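Side-chain contact in austinoid biosynthesis clusters protein H (Emericella nidulans FGSC A4, PDB 5X9K), which takes part in the biosynthesis of the fungal meroterpenoids austinol and dehydroaustinol as a homodimeric member of the trt14 isomerase family: residues E114-S119 against R123-Y128. Numbering follows the deposited sequence.
Sequences EGKGDS and RFETEY
The guanidinium of R123 lies over the backbone of G117. On one face G117 N sits 4.0 Å from the plane, offset toward the rim. At its edge stand two carboxylates, D118 from the facing strand and E125 from its own. The Y128 ring comes obliquely to G115, with CE2 4.0 Å from G115 N. R123 NH1 gives a 2.9 Å salt-bridge hydrogen bond to D118 OD1. D118 OD1 lies near the guanidinium plane but is itself met from above its carboxylate, the two planes being 48° apart. R123 NE donates to the anti lone pair of E125 OE2 (2.9 Å), a second salt bridge, and the bond is nearly straight. These two bonds probably restrict the rotation of the guanidinium. A bend at chi2 (71°) turns the R123 chain across toward strand 114-119. K116 CB packs 3.7 Å from R123 NH2, and K116 CG meets E125 CG at 4.0 Å. On the sheet face opposite K116 and E125, T126 CG2 lies 3.8 Å from G115 O. Strands 108-119 and 122-134 form a beta hairpin, with G115–T126 and G117–F124 as hydrogen-bonded pairs. D118, R123 and E125 form a salt-bridge network across it. D118 OD2 also bonds N89, and E127 OE2 bonds S63 N of the second subunit. Strand 108-119 pairs on with strand 87-94. From helix 150-167, W156 meets the F124 ring and T152 bonds T126 OG1.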
ATOM      1  N   GLU A 114       0.288  -2.305  10.807  1.00 13.65           N
ATOM      2  CA  GLU A 114      -0.931  -2.921  11.325  1.00 15.35           C
ATOM      3  C   GLU A 114      -1.615  -1.947  12.272  1.00 19.17           C
ATOM      4  O   GLU A 114      -0.971  -1.373  13.152  1.00 16.65           O
ATOM      5  CB  GLU A 114      -0.602  -4.216  12.068  1.00 24.19           C
ATOM      6  CG  GLU A 114      -0.177  -5.365  11.177  1.00 24.20           C
ATOM      7  CD  GLU A 114       0.193  -6.590  11.989  1.00 36.48           C
ATOM      8  OE1 GLU A 114       0.638  -6.414  13.145  1.00 30.04           O
ATOM      9  OE2 GLU A 114       0.027  -7.717  11.473  1.00 38.47           O
ATOM     10  N   GLY A 115      -2.927  -1.752  12.085  1.00 14.93           N
ATOM     11  CA  GLY A 115      -3.748  -1.000  13.019  1.00 15.09           C
ATOM     12  C   GLY A 115      -4.730  -1.935  13.707  1.00 17.07           C
ATOM     13  O   GLY A 115      -5.408  -2.721  13.050  1.00 17.65           O
ATOM     14  N   LYS A 116      -4.765  -1.870  15.042  1.00 16.45           N
ATOM     15  CA  LYS A 116      -5.644  -2.731  15.828  1.00 19.11           C
ATOM     16  C   LYS A 116      -6.197  -1.943  17.002  1.00 20.24           C
ATOM     17  O   LYS A 116      -5.478  -1.164  17.627  1.00 19.11           O
ATOM     18  CB  LYS A 116      -4.913  -3.987  16.348  1.00 16.57           C
ATOM     19  CG  LYS A 116      -4.153  -4.759  15.275  1.00 21.90           C
ATOM     20  CD  LYS A 116      -3.381  -5.935  15.864  1.00 28.19           C
ATOM     21  CE  LYS A 116      -2.688  -6.731  14.763  1.00 32.22           C
ATOM     22  NZ  LYS A 116      -1.930  -7.877  15.324  1.00 41.96           N
ATOM     23  N   GLY A 117      -7.469  -2.155  17.310  1.00 22.10           N
ATOM     24  CA  GLY A 117      -8.045  -1.456  18.442  1.00 19.18           C
ATOM     25  C   GLY A 117      -9.381  -2.048  18.808  1.00 22.82           C
ATOM     26  O   GLY A 117      -9.948  -2.868  18.081  1.00 19.96           O
ATOM     27  N   ASP A 118      -9.878  -1.606  19.955  1.00 20.82           N
ATOM     28  CA  ASP A 118     -11.201  -1.974  20.426  1.00 21.66           C
ATOM     29  C   ASP A 118     -12.132  -0.801  20.164  1.00 21.29           C
ATOM     30  O   ASP A 118     -11.922   0.292  20.699  1.00 21.20           O
ATOM     31  CB  ASP A 118     -11.159  -2.337  21.911  1.00 22.88           C
ATOM     32  CG  ASP A 118     -10.351  -3.599  22.175  1.00 24.34           C
ATOM     33  OD1 ASP A 118     -10.504  -4.587  21.426  1.00 22.72           O
ATOM     34  OD2 ASP A 118      -9.547  -3.598  23.124  1.00 27.48           O
ATOM     35  N   SER A 119     -13.145  -1.015  19.333  1.00 18.55           N
ATOM     36  CA  SER A 119     -13.995   0.088  18.926  1.00 18.67           C
ATOM     37  C   SER A 119     -15.421  -0.122  19.409  1.00 19.83           C
ATOM     38  O   SER A 119     -15.803  -1.196  19.880  1.00 21.46           O
ATOM     39  CB  SER A 119     -13.991   0.268  17.399  1.00 20.29           C
ATOM     40  OG  SER A 119     -14.917  -0.608  16.801  1.00 21.70           O
ATOM     41  N   ARG A 123     -13.974  -5.399  17.637  1.00 19.70           N
ATOM     42  CA  ARG A 123     -12.560  -5.444  17.283  1.00 23.45           C
ATOM     43  C   ARG A 123     -12.334  -4.931  15.862  1.00 22.51           C
ATOM     44  O   ARG A 123     -13.071  -5.275  14.932  1.00 23.65           O
ATOM     45  CB  ARG A 123     -12.052  -6.881  17.412  1.00 24.82           C
ATOM     46  CG  ARG A 123     -10.565  -7.041  17.328  1.00 29.32           C
ATOM     47  CD  ARG A 123      -9.898  -6.490  18.574  1.00 23.86           C
ATOM     48  NE  ARG A 123      -8.456  -6.629  18.461  1.00 25.52           N
ATOM     49  CZ  ARG A 123      -7.576  -5.957  19.186  1.00 22.22           C
ATOM     50  NH1 ARG A 123      -7.982  -5.068  20.087  1.00 24.62           N
ATOM     51  NH2 ARG A 123      -6.285  -6.162  18.985  1.00 23.39           N
ATOM     52  N   PHE A 124     -11.308  -4.097  15.699  1.00 18.10           N
ATOM     53  CA  PHE A 124     -10.868  -3.633  14.387  1.00 21.02           C
ATOM     54  C   PHE A 124      -9.405  -4.004  14.231  1.00 21.24           C
ATOM     55  O   PHE A 124      -8.585  -3.667  15.090  1.00 19.14           O
ATOM     56  CB  PHE A 124     -11.057  -2.124  14.232  1.00 20.25           C
ATOM     57  CG  PHE A 124     -10.693  -1.597  12.866  1.00 20.66           C
ATOM     58  CD1 PHE A 124     -11.259  -2.144  11.723  1.00 18.85           C
ATOM     59  CD2 PHE A 124      -9.807  -0.534  12.732  1.00 21.77           C
ATOM     60  CE1 PHE A 124     -10.936  -1.644  10.476  1.00 23.46           C
ATOM     61  CE2 PHE A 124      -9.474  -0.030  11.500  1.00 22.62           C
ATOM     62  CZ  PHE A 124     -10.033  -0.578  10.362  1.00 18.59           C
ATOM     63  N   GLU A 125      -9.089  -4.731  13.164  1.00 17.94           N
ATOM     64  CA  GLU A 125      -7.713  -5.061  12.831  1.00 16.52           C
ATOM     65  C   GLU A 125      -7.545  -4.897  11.330  1.00 22.11           C
ATOM     66  O   GLU A 125      -8.199  -5.587  10.543  1.00 20.03           O
ATOM     67  CB  GLU A 125      -7.348  -6.482  13.269  1.00 20.15           C
ATOM     68  CG  GLU A 125      -7.627  -6.733  14.753  1.00 21.72           C
ATOM     69  CD  GLU A 125      -6.995  -8.017  15.259  1.00 30.55           C
ATOM     70  OE1 GLU A 125      -6.413  -8.765  14.443  1.00 26.91           O
ATOM     71  OE2 GLU A 125      -7.086  -8.275  16.476  1.00 32.21           O
ATOM     72  N   THR A 126      -6.670  -3.981  10.934  1.00 18.19           N
ATOM     73  CA  THR A 126      -6.471  -3.666   9.535  1.00 16.80           C
ATOM     74  C   THR A 126      -4.973  -3.519   9.305  1.00 17.25           C
ATOM     75  O   THR A 126      -4.168  -3.691  10.226  1.00 18.30           O
ATOM     76  CB  THR A 126      -7.261  -2.410   9.159  1.00 20.38           C
ATOM     77  OG1 THR A 126      -7.375  -2.312   7.734  1.00 15.13           O
ATOM     78  CG2 THR A 126      -6.604  -1.141   9.756  1.00 14.35           C
ATOM     79  N   GLU A 127      -4.593  -3.243   8.063  1.00 13.74           N
ATOM     80  CA  GLU A 127      -3.197  -2.971   7.751  1.00 12.51           C
ATOM     81  C   GLU A 127      -3.101  -1.960   6.620  1.00 13.42           C
ATOM     82  O   GLU A 127      -4.080  -1.664   5.935  1.00 14.38           O
ATOM     83  CB  GLU A 127      -2.442  -4.243   7.385  1.00 15.58           C
ATOM     84  CG  GLU A 127      -3.116  -5.046   6.310  1.00 18.31           C
ATOM     85  CD  GLU A 127      -2.480  -6.400   6.124  1.00 18.70           C
ATOM     86  OE1 GLU A 127      -1.266  -6.454   5.819  1.00 19.75           O
ATOM     87  OE2 GLU A 127      -3.207  -7.410   6.279  1.00 20.69           O
ATOM     88  N   TYR A 128      -1.886  -1.435   6.430  1.00 11.66           N
ATOM     89  CA  TYR A 128      -1.627  -0.403   5.437  1.00 12.74           C
ATOM     90  C   TYR A 128      -0.181  -0.494   4.978  1.00 13.59           C
ATOM     91  O   TYR A 128       0.669  -1.079   5.650  1.00 15.30           O
ATOM     92  CB  TYR A 128      -1.823   1.026   5.975  1.00 15.67           C
ATOM     93  CG  TYR A 128      -2.891   1.252   7.008  1.00 15.06           C
ATOM     94  CD1 TYR A 128      -4.063   1.950   6.684  1.00 16.35           C
ATOM     95  CD2 TYR A 128      -2.722   0.816   8.317  1.00 19.03           C
ATOM     96  CE1 TYR A 128      -5.029   2.181   7.640  1.00 21.21           C
ATOM     97  CE2 TYR A 128      -3.685   1.040   9.263  1.00 18.66           C
ATOM     98  CZ  TYR A 128      -4.827   1.722   8.926  1.00 20.27           C
ATOM     99  OH  TYR A 128      -5.772   1.933   9.898  1.00 27.98           O
TER